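Local coordinates for SMI1/KNR4 family protein (Pseudomonas syringae pv. tomato, PDB 2PAG) that is of unknown function but binds calcium and belongs to the SMI1/KNR4 (SUKH) family of proteins, at residues D25-I30 with F45-S50; D96-E101 with W125-D130; V106-A111 with L115-S120. All blocks are in the same frame, centred on the assembly; numbering follows the deposited sequence.

Contact 1 (D25-I30 with F45-S50); sequences DQLVEI and FLLTVS
Leu27 reaches from helix 24-34 to two leucines of helix 40-49, Leu46 and Leu47. It is the one residue of 25-30 that touches 45-50. Within 25-30, Glu29 N bonds to Asp25 O and Ile30 N to Gln26 O, so Leu27 sits on a regular helical turn. Its CB points toward the other helix. A chi1 of -83° puts CG beside the backbone N and turns both methyls onto Leu47. CD2 does most of the touching. Leu27 CD2 lies 3.3 Å from Leu47 CG, which is tight for two carbons. Leu27 CD1 lies 3.5 Å from Leu47 CD2, again close. The two side chains cross obliquely, branch against branch. Contact with Leu46 is looser: Leu27 CD2 is 4.1 Å from Leu46 CB. Pro22 touches Leu27 as well. One turn on, Ile30 faces elsewhere and packs on Leu71 and Pro72 of helix 71-81.

On the partner helix, the carbonyl of Leu46 is engaged by its own chain. Ser50 OG donates to Leu46 O over 2.7 Å, in the carbonyl plane and on a lone pair. Phe45 O accepts from both Thr48 N and Val49 N. No hydrogen bond links the two segments. Two helices consecutive in the chain, 24-34 and 40-49, are packed here by leucines alone, consistent with a contact held by apolar burial and fit.

Contact 2 (D96-E101 with W125-D130); sequences DYYCVE and WHWARD. With CA (calcium ion), chain B.
Tyr98 and Trp127 make the whole direct contact between 96-101 and 125-130. The indole nitrogen of Trp127 lies over one face of the phenol ring. Trp127 NE1 is 3.2 Å from Tyr98 CD1 and 3.3 Å from Tyr98 CG, offset toward the rim of the ring. The planes are inclined at 56°, with the tyrosine ring and the five-membered ring of the indole centred 4.5 Å apart. The two rings meet obliquely, and the side chains cross at about a right angle. With chi1 at 178°, Trp127 CG lies opposite the backbone N, which carries the indole out from the helix to the tyrosine. Both residues are buried.

Next come the residues that hold these rings. Trp121 meets Trp127 edge-to-face and also meets the Tyr98 ring. Cys91 touches Trp127, and Ile90 touches Tyr98. The contact thus packs helix 124-132 against one face of the four-stranded antiparallel sheet. Tyr98 is on an inner strand, with backbone bonds to Ile90 and Cys91. On the other face, Tyr97 packs on Val74, Thr77, Ala78 and Leu81 of helix 71-81.

Within helix 124-132, Arg129 grips the neighbouring Asp130 side-on with two nitrogens, and Arg129 NE lies 2.9 Å from Asp130 OD1, which it meets from above the carboxylate plane. Farther out, strand 96-100 leads into the calcium site. Glu101 OE1 binds the calcium ion at 2.1 Å, and its side chain is extended beyond CG. Asp103 and Thr105 bind calcium too, through OD1 and OG1 respectively.

Contact 3 (V106-A111 with L115-S120); sequences VLLWSA and LVTEES
Three backbone hydrogen bonds join 106-111 to 115-120. Thr117 N donates to Leu108 O over 2.9 Å, with the donor nearly along the C=O axis and an N-H...O angle of 169°. Ser110 and Leu115 exchange two bonds. Ser110 N reaches Leu115 O at 2.8 Å, from above the carbonyl plane. Leu115 N returns to Ser110 O at 2.9 Å, in the carbonyl plane. Between these bonds, Trp109 and Val116 form an antiparallel, non-hydrogen-bonded pair.

Weaker polar contacts gather at Leu108 O. Val116 CA makes a CA-H...O contact with Leu108 O at 3.4 Å. Thr117 OG1 gives it a weak hydrogen bond and accepts another weak one from Glu119 N. The hydroxyl stands between its own backbone N and carbonyl carbon (chi1 68°), from where it can meet both.

Apolar packing involves both methyls of Val116. Val116 CG1 meets Leu107 CB at 3.8 Å, and Val116 CG2 meets Trp109 CD1 at 3.9 Å. Leu107 CD2 also touches Ser120 CB. Backbone atoms of Leu115 lie against the indole of Trp109, with N over one face. Away from this group, Leu108 runs alongside Glu119 in the same direction, and Leu108 CD2 is 3.5 Å from Glu119 OE2.

The antiparallel pairing of these consecutive segments is consistent with a beta hairpin whose connection is not modelled. The returning arm turns a corner at Glu118. Strand 106-109 bonds on its other side to strand 96-100, through Cys99 and Tyr97. Past the corner, strand 119-121 is an edge strand of the sheet. Val106 bonds to Trp121 there, and the Val106 side chain packs on Val124 and Trp127 of helix 124-132.

How the contacts relate
Contacts 2 and 3 share the antiparallel sheet, and their centres are 10 Å apart. Cys99 O lies 2.7 Å from Leu107 N, and Tyr97 O 2.8 Å from Trp109 N; both are probable hydrogen bonds. The 106-111/115-120 pair falls in the chain between the two segments of contact 2. The calcium site adjoins both: contact 2 supplies Glu101, and the Leu107 side chain of contact 3 is about 6 Å from a calcium ion. Contact 1 lies across the chain's centre, away from calcium. It still touches contact 2 through Trp125, and Trp125 CH2 is 3.3 Å from Thr48 OG1. Contacts 1 and 3 do not touch; their nearest atoms are about 9 Å apart.

Contact 1 (D25-I30 with F45-S50)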
loop_
_atom_site.group_PDB
_atom_site.type_symbol
_atom_site.label_atom_id
_atom_site.label_comp_id
_atom_site.label_asym_id
_atom_site.label_seq_id
_atom_site.Cartn_x
_atom_site.Cartn_y
_atom_site.Cartn_z
ATOM N N ASP A 25 13.901 8.827 4.435
ATOM C CA ASP A 25 13.803 10.191 3.916
ATOM C C ASP A 25 12.781 10.289 2.789
ATOM O O ASP A 25 12.044 11.274 2.692
ATOM C CB ASP A 25 15.160 10.680 3.405
ATOM C CG ASP A 25 16.177 10.845 4.515
ATOM O OD1 ASP A 25 15.912 11.620 5.457
ATOM O OD2 ASP A 25 17.244 10.197 4.441
ATOM N N GLN A 26 12.744 9.274 1.931
ATOM C CA GLN A 26 11.798 9.267 0.825
ATOM C C GLN A 26 10.371 9.205 1.353
ATOM O O GLN A 26 9.478 9.854 0.810
ATOM C CB GLN A 26 12.086 8.093 -0.122
ATOM C CG GLN A 26 13.277 8.344 -1.045
ATOM C CD GLN A 26 13.667 7.133 -1.876
ATOM O OE1 GLN A 26 14.071 6.100 -1.339
ATOM N NE2 GLN A 26 13.555 7.256 -3.197
ATOM N N LEU A 27 10.146 8.433 2.414
ATOM C CA LEU A 27 8.805 8.350 2.979
ATOM C C LEU A 27 8.398 9.684 3.594
ATOM O O LEU A 27 7.243 10.096 3.484
ATOM C CB LEU A 27 8.713 7.237 4.021
ATOM C CG LEU A 27 8.481 5.847 3.418
ATOM C CD1 LEU A 27 9.675 5.427 2.590
ATOM C CD2 LEU A 27 8.234 4.850 4.531
ATOM N N VAL A 28 9.340 10.363 4.243
ATOM C CA VAL A 28 9.022 11.659 4.829
ATOM C C VAL A 28 8.586 12.607 3.712
ATOM O O VAL A 28 7.622 13.355 3.874
ATOM C CB VAL A 28 10.228 12.264 5.589
ATOM C CG1 VAL A 28 9.946 13.720 5.951
ATOM C CG2 VAL A 28 10.487 11.466 6.858
ATOM N N GLU A 29 9.278 12.566 2.574
ATOM C CA GLU A 29 8.923 13.430 1.442
ATOM C C GLU A 29 7.483 13.195 0.994
ATOM O O GLU A 29 6.739 14.145 0.738
ATOM C CB GLU A 29 9.846 13.187 0.242
ATOM C CG GLU A 29 11.280 13.649 0.424
ATOM C CD GLU A 29 12.059 13.622 -0.884
ATOM O OE1 GLU A 29 12.099 12.556 -1.537
ATOM O OE2 GLU A 29 12.634 14.667 -1.257
ATOM N N ILE A 30 7.095 11.927 0.889
ATOM C CA ILE A 30 5.737 11.585 0.477
ATOM C C ILE A 30 4.716 12.098 1.494
ATOM O O ILE A 30 3.687 12.665 1.120
ATOM C CB ILE A 30 5.566 10.059 0.335
ATOM C CG1 ILE A 30 6.485 9.531 -0.767
ATOM C CG2 ILE A 30 4.108 9.718 0.047
ATOM C CD1 ILE A 30 6.156 10.043 -2.159
ATOM N N PHE A 45 5.746 -1.404 6.209
ATOM C CA PHE A 45 5.453 -2.178 5.012
ATOM C C PHE A 45 6.170 -1.529 3.816
ATOM O O PHE A 45 6.879 -2.190 3.053
ATOM C CB PHE A 45 3.935 -2.180 4.800
ATOM C CG PHE A 45 3.493 -2.721 3.473
ATOM C CD1 PHE A 45 3.166 -4.068 3.329
ATOM C CD2 PHE A 45 3.351 -1.873 2.378
ATOM C CE1 PHE A 45 2.697 -4.563 2.115
ATOM C CE2 PHE A 45 2.879 -2.359 1.150
ATOM C CZ PHE A 45 2.552 -3.707 1.023
ATOM N N LEU A 46 5.998 -0.225 3.658
ATOM C CA LEU A 46 6.643 0.466 2.549
ATOM C C LEU A 46 8.171 0.357 2.586
ATOM O O LEU A 46 8.821 0.218 1.545
ATOM C CB LEU A 46 6.229 1.936 2.544
ATOM C CG LEU A 46 4.747 2.193 2.254
ATOM C CD1 LEU A 46 4.446 3.673 2.420
ATOM C CD2 LEU A 46 4.404 1.730 0.840
ATOM N N LEU A 47 8.744 0.401 3.782
ATOM C CA LEU A 47 10.197 0.335 3.926
ATOM C C LEU A 47 10.790 -1.062 3.814
ATOM O O LEU A 47 12.007 -1.204 3.671
ATOM C CB LEU A 47 10.612 0.947 5.268
ATOM C CG LEU A 47 10.382 2.448 5.438
ATOM C CD1 LEU A 47 10.444 2.827 6.912
ATOM C CD2 LEU A 47 11.423 3.218 4.629
ATOM N N THR A 48 9.945 -2.088 3.861
ATOM C CA THR A 48 10.432 -3.462 3.815
ATOM C C THR A 48 10.005 -4.342 2.646
ATOM O O THR A 48 10.735 -5.262 2.273
ATOM C CB THR A 48 10.051 -4.205 5.106
ATOM O OG1 THR A 48 8.624 -4.295 5.212
ATOM C CG2 THR A 48 10.575 -3.461 6.300
ATOM N N VAL A 49 8.836 -4.084 2.068
ATOM C CA VAL A 49 8.373 -4.929 0.970
ATOM C C VAL A 49 7.753 -4.234 -0.244
ATOM O O VAL A 49 7.237 -4.911 -1.131
ATOM C CB VAL A 49 7.364 -5.991 1.488
ATOM C CG1 VAL A 49 8.027 -6.866 2.540
ATOM C CG2 VAL A 49 6.137 -5.325 2.084
ATOM N N SER A 50 7.818 -2.902 -0.313
ATOM C CA SER A 50 7.205 -2.216 -1.451
ATOM C C SER A 50 7.951 -2.385 -2.777
ATOM O O SER A 50 7.551 -1.808 -3.794
ATOM C CB SER A 50 6.957 -0.724 -1.150
ATOM O OG SER A 50 8.145 0.039 -1.019
#

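Contact 2 (D96-E101 with W125-D130)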
loop_
_atom_site.group_PDB
_atom_site.type_symbol
_atom_site.label_atom_id
_atom_site.label_comp_id
_atom_site.label_asym_id
_atom_site.label_seq_id
_atom_site.Cartn_x
_atom_site.Cartn_y
_atom_site.Cartn_z
ATOM N N ASP A 96 -12.028 -0.343 -6.704
ATOM C CA ASP A 96 -12.075 -0.384 -5.247
ATOM C C ASP A 96 -10.687 -0.123 -4.693
ATOM O O ASP A 96 -9.696 -0.209 -5.416
ATOM C CB ASP A 96 -12.577 -1.739 -4.746
ATOM C CG ASP A 96 -14.026 -2.004 -5.110
ATOM O OD1 ASP A 96 -14.774 -1.036 -5.383
ATOM O OD2 ASP A 96 -14.416 -3.189 -5.103
ATOM N N TYR A 97 -10.613 0.181 -3.403
ATOM C CA TYR A 97 -9.326 0.474 -2.776
ATOM C C TYR A 97 -9.185 -0.064 -1.368
ATOM O O TYR A 97 -10.059 0.138 -0.530
ATOM C CB TYR A 97 -9.108 1.987 -2.677
ATOM C CG TYR A 97 -8.876 2.697 -3.981
ATOM C CD1 TYR A 97 -7.593 2.839 -4.499
ATOM C CD2 TYR A 97 -9.944 3.231 -4.696
ATOM C CE1 TYR A 97 -7.372 3.499 -5.698
ATOM C CE2 TYR A 97 -9.737 3.891 -5.900
ATOM C CZ TYR A 97 -8.449 4.022 -6.393
ATOM O OH TYR A 97 -8.230 4.671 -7.581
ATOM N N TYR A 98 -8.076 -0.746 -1.110
ATOM C CA TYR A 98 -7.793 -1.203 0.246
ATOM C C TYR A 98 -7.106 0.045 0.800
ATOM O O TYR A 98 -6.155 0.551 0.203
ATOM C CB TYR A 98 -6.841 -2.401 0.223
ATOM C CG TYR A 98 -7.493 -3.677 -0.264
ATOM C CD1 TYR A 98 -8.311 -4.429 0.578
ATOM C CD2 TYR A 98 -7.288 -4.136 -1.564
ATOM C CE1 TYR A 98 -8.910 -5.616 0.142
ATOM C CE2 TYR A 98 -7.886 -5.325 -2.013
ATOM C CZ TYR A 98 -8.690 -6.054 -1.151
ATOM O OH TYR A 98 -9.259 -7.232 -1.580
ATOM N N CYS A 99 -7.622 0.569 1.909
ATOM C CA CYS A 99 -7.077 1.786 2.509
ATOM C C CYS A 99 -6.773 1.594 3.976
ATOM O O CYS A 99 -7.377 0.748 4.638
ATOM C CB CYS A 99 -8.073 2.936 2.373
ATOM S SG CYS A 99 -8.705 3.198 0.706
ATOM N N VAL A 100 -5.876 2.425 4.493
ATOM C CA VAL A 100 -5.460 2.323 5.880
ATOM C C VAL A 100 -5.908 3.496 6.741
ATOM O O VAL A 100 -5.720 4.667 6.382
ATOM C CB VAL A 100 -3.937 2.192 5.958
ATOM C CG1 VAL A 100 -3.511 1.808 7.364
ATOM C CG2 VAL A 100 -3.467 1.144 4.953
ATOM N N GLU A 101 -6.514 3.161 7.879
ATOM C CA GLU A 101 -6.984 4.150 8.838
ATOM C C GLU A 101 -5.777 4.707 9.578
ATOM O O GLU A 101 -4.677 4.145 9.513
ATOM C CB GLU A 101 -7.922 3.513 9.866
ATOM C CG GLU A 101 -9.236 2.998 9.343
ATOM C CD GLU A 101 -10.214 2.759 10.479
ATOM O OE1 GLU A 101 -9.791 2.202 11.518
ATOM O OE2 GLU A 101 -11.399 3.129 10.338
ATOM N N TRP A 125 -0.039 -5.865 7.770
ATOM C CA TRP A 125 0.596 -7.169 7.661
ATOM C C TRP A 125 -0.450 -8.288 7.562
ATOM O O TRP A 125 -0.215 -9.302 6.901
ATOM C CB TRP A 125 1.560 -7.384 8.830
ATOM C CG TRP A 125 2.784 -6.508 8.705
ATOM C CD1 TRP A 125 3.224 -5.573 9.598
ATOM C CD2 TRP A 125 3.705 -6.471 7.602
ATOM N NE1 TRP A 125 4.359 -4.955 9.122
ATOM C CE2 TRP A 125 4.674 -5.488 7.898
ATOM C CE3 TRP A 125 3.803 -7.174 6.395
ATOM C CZ2 TRP A 125 5.732 -5.191 7.028
ATOM C CZ3 TRP A 125 4.854 -6.879 5.528
ATOM C CH2 TRP A 125 5.804 -5.894 5.853
ATOM N N HIS A 126 -1.604 -8.109 8.203
ATOM C CA HIS A 126 -2.673 -9.105 8.097
ATOM C C HIS A 126 -3.154 -9.081 6.654
ATOM O O HIS A 126 -3.430 -10.120 6.050
ATOM C CB HIS A 126 -3.857 -8.761 9.003
ATOM C CG HIS A 126 -3.628 -9.070 10.445
ATOM N ND1 HIS A 126 -2.867 -8.268 11.268
ATOM C CD2 HIS A 126 -4.058 -10.100 11.213
ATOM C CE1 HIS A 126 -2.840 -8.789 12.482
ATOM N NE2 HIS A 126 -3.556 -9.900 12.475
ATOM N N TRP A 127 -3.260 -7.876 6.108
ATOM C CA TRP A 127 -3.693 -7.711 4.731
ATOM C C TRP A 127 -2.677 -8.336 3.770
ATOM O O TRP A 127 -3.052 -9.007 2.810
ATOM C CB TRP A 127 -3.853 -6.226 4.405
ATOM C CG TRP A 127 -4.253 -5.987 2.986
ATOM C CD1 TRP A 127 -5.515 -6.056 2.463
ATOM C CD2 TRP A 127 -3.373 -5.747 1.882
ATOM N NE1 TRP A 127 -5.471 -5.882 1.097
ATOM C CE2 TRP A 127 -4.169 -5.689 0.716
ATOM C CE3 TRP A 127 -1.987 -5.579 1.764
ATOM C CZ2 TRP A 127 -3.621 -5.470 -0.553
ATOM C CZ3 TRP A 127 -1.444 -5.365 0.504
ATOM C CH2 TRP A 127 -2.263 -5.312 -0.639
ATOM N N ALA A 128 -1.392 -8.116 4.031
ATOM C CA ALA A 128 -0.351 -8.662 3.171
ATOM C C ALA A 128 -0.369 -10.187 3.182
ATOM O O ALA A 128 -0.214 -10.831 2.141
ATOM C CB ALA A 128 1.009 -8.154 3.620
ATOM N N ARG A 129 -0.568 -10.754 4.367
ATOM C CA ARG A 129 -0.582 -12.199 4.539
ATOM C C ARG A 129 -1.861 -12.859 4.056
ATOM O O ARG A 129 -1.818 -13.873 3.358
ATOM C CB ARG A 129 -0.387 -12.546 6.016
ATOM C CG ARG A 129 -0.326 -14.040 6.301
ATOM C CD ARG A 129 -0.391 -14.306 7.789
ATOM N NE ARG A 129 -1.707 -13.988 8.331
ATOM C CZ ARG A 129 -1.950 -13.780 9.620
ATOM N NH1 ARG A 129 -0.960 -13.857 10.500
ATOM N NH2 ARG A 129 -3.178 -13.494 10.029
ATOM N N ASP A 130 -2.997 -12.272 4.414
ATOM C CA ASP A 130 -4.284 -12.854 4.070
ATOM C C ASP A 130 -4.920 -12.424 2.752
ATOM O O ASP A 130 -5.859 -13.065 2.280
ATOM C CB ASP A 130 -5.253 -12.637 5.236
ATOM C CG ASP A 130 -4.690 -13.155 6.559
ATOM O OD1 ASP A 130 -3.914 -14.139 6.532
ATOM O OD2 ASP A 130 -5.023 -12.592 7.625
HETATM CA CA CA B . -9.312 1.279 13.350
#

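Contact 3 (V106-A111 with L115-S120)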
loop_
_atom_site.group_PDB
_atom_site.type_symbol
_atom_site.label_atom_id
_atom_site.label_comp_id
_atom_site.label_asym_id
_atom_site.label_seq_id
_atom_site.Cartn_x
_atom_site.Cartn_y
_atom_site.Cartn_z
ATOM N N VAL A 106 -6.940 -1.815 8.124
ATOM C CA VAL A 106 -7.066 -1.802 6.667
ATOM C C VAL A 106 -8.527 -2.055 6.334
ATOM O O VAL A 106 -9.141 -2.990 6.853
ATOM C CB VAL A 106 -6.214 -2.897 5.997
ATOM C CG1 VAL A 106 -6.397 -2.829 4.482
ATOM C CG2 VAL A 106 -4.745 -2.702 6.354
ATOM N N LEU A 107 -9.081 -1.215 5.468
ATOM C CA LEU A 107 -10.477 -1.339 5.079
ATOM C C LEU A 107 -10.563 -1.472 3.576
ATOM O O LEU A 107 -9.599 -1.214 2.861
ATOM C CB LEU A 107 -11.257 -0.089 5.489
ATOM C CG LEU A 107 -11.130 0.432 6.919
ATOM C CD1 LEU A 107 -11.903 1.737 7.065
ATOM C CD2 LEU A 107 -11.662 -0.608 7.888
ATOM N N LEU A 108 -11.732 -1.869 3.096
ATOM C CA LEU A 108 -11.938 -1.974 1.665
ATOM C C LEU A 108 -13.025 -0.973 1.318
ATOM O O LEU A 108 -14.130 -1.041 1.857
ATOM C CB LEU A 108 -12.377 -3.384 1.280
ATOM C CG LEU A 108 -12.707 -3.560 -0.203
ATOM C CD1 LEU A 108 -11.489 -3.255 -1.070
ATOM C CD2 LEU A 108 -13.193 -4.985 -0.415
ATOM N N TRP A 109 -12.706 -0.028 0.439
ATOM C CA TRP A 109 -13.677 0.975 0.033
ATOM C C TRP A 109 -14.223 0.584 -1.332
ATOM O O TRP A 109 -13.466 0.449 -2.294
ATOM C CB TRP A 109 -13.016 2.346 -0.046
ATOM C CG TRP A 109 -13.966 3.465 -0.349
ATOM C CD1 TRP A 109 -14.694 4.191 0.549
ATOM C CD2 TRP A 109 -14.275 3.993 -1.642
ATOM N NE1 TRP A 109 -15.435 5.149 -0.107
ATOM C CE2 TRP A 109 -15.197 5.047 -1.453
ATOM C CE3 TRP A 109 -13.860 3.678 -2.945
ATOM C CZ2 TRP A 109 -15.713 5.792 -2.522
ATOM C CZ3 TRP A 109 -14.372 4.422 -4.010
ATOM C CH2 TRP A 109 -15.290 5.466 -3.790
ATOM N N SER A 110 -15.537 0.400 -1.407
ATOM C CA SER A 110 -16.201 0.017 -2.648
ATOM C C SER A 110 -16.678 1.237 -3.434
ATOM O O SER A 110 -17.358 2.101 -2.884
ATOM C CB SER A 110 -17.394 -0.883 -2.336
ATOM O OG SER A 110 -18.158 -1.133 -3.506
ATOM N N ALA A 111 -16.329 1.290 -4.719
ATOM C CA ALA A 111 -16.722 2.396 -5.588
ATOM C C ALA A 111 -18.241 2.550 -5.633
ATOM O O ALA A 111 -18.973 1.562 -5.719
ATOM C CB ALA A 111 -16.184 2.164 -6.996
ATOM N N LEU A 115 -18.861 3.260 -0.662
ATOM C CA LEU A 115 -18.550 3.367 0.755
ATOM C C LEU A 115 -17.710 2.169 1.196
ATOM O O LEU A 115 -17.459 1.253 0.413
ATOM C CB LEU A 115 -19.843 3.427 1.573
ATOM C CG LEU A 115 -19.731 3.763 3.065
ATOM C CD1 LEU A 115 -19.123 5.151 3.238
ATOM C CD2 LEU A 115 -21.111 3.701 3.708
ATOM N N VAL A 116 -17.271 2.187 2.450
ATOM C CA VAL A 116 -16.464 1.100 2.989
ATOM C C VAL A 116 -17.335 -0.128 3.222
ATOM O O VAL A 116 -18.486 -0.010 3.648
ATOM C CB VAL A 116 -15.801 1.506 4.322
ATOM C CG1 VAL A 116 -14.965 0.355 4.862
ATOM C CG2 VAL A 116 -14.937 2.737 4.115
ATOM N N THR A 117 -16.788 -1.305 2.934
ATOM C CA THR A 117 -17.527 -2.547 3.123
ATOM C C THR A 117 -17.496 -2.988 4.585
ATOM O O THR A 117 -17.084 -2.233 5.471
ATOM C CB THR A 117 -16.949 -3.676 2.256
ATOM O OG1 THR A 117 -15.644 -4.026 2.736
ATOM C CG2 THR A 117 -16.852 -3.232 0.804
ATOM N N GLU A 118 -17.922 -4.220 4.834
ATOM C CA GLU A 118 -17.951 -4.750 6.188
ATOM C C GLU A 118 -16.672 -5.501 6.556
ATOM O O GLU A 118 -16.442 -5.797 7.727
ATOM C CB GLU A 118 -19.167 -5.670 6.364
ATOM C CG GLU A 118 -19.052 -7.063 5.730
ATOM C CD GLU A 118 -18.763 -7.041 4.237
ATOM O OE1 GLU A 118 -19.364 -6.217 3.516
ATOM O OE2 GLU A 118 -17.941 -7.868 3.782
ATOM N N GLU A 119 -15.836 -5.792 5.563
ATOM C CA GLU A 119 -14.597 -6.524 5.803
ATOM C C GLU A 119 -13.387 -5.636 6.074
ATOM O O GLU A 119 -13.199 -4.601 5.429
ATOM C CB GLU A 119 -14.305 -7.449 4.623
ATOM C CG GLU A 119 -14.182 -6.746 3.285
ATOM C CD GLU A 119 -14.193 -7.723 2.128
ATOM O OE1 GLU A 119 -13.411 -8.697 2.166
ATOM O OE2 GLU A 119 -14.984 -7.518 1.181
ATOM N N SER A 120 -12.564 -6.053 7.033
ATOM C CA SER A 120 -11.366 -5.304 7.392
ATOM C C SER A 120 -10.272 -6.222 7.924
ATOM O O SER A 120 -10.519 -7.386 8.247
ATOM C CB SER A 120 -11.696 -4.241 8.440
ATOM O OG SER A 120 -12.104 -4.828 9.666
#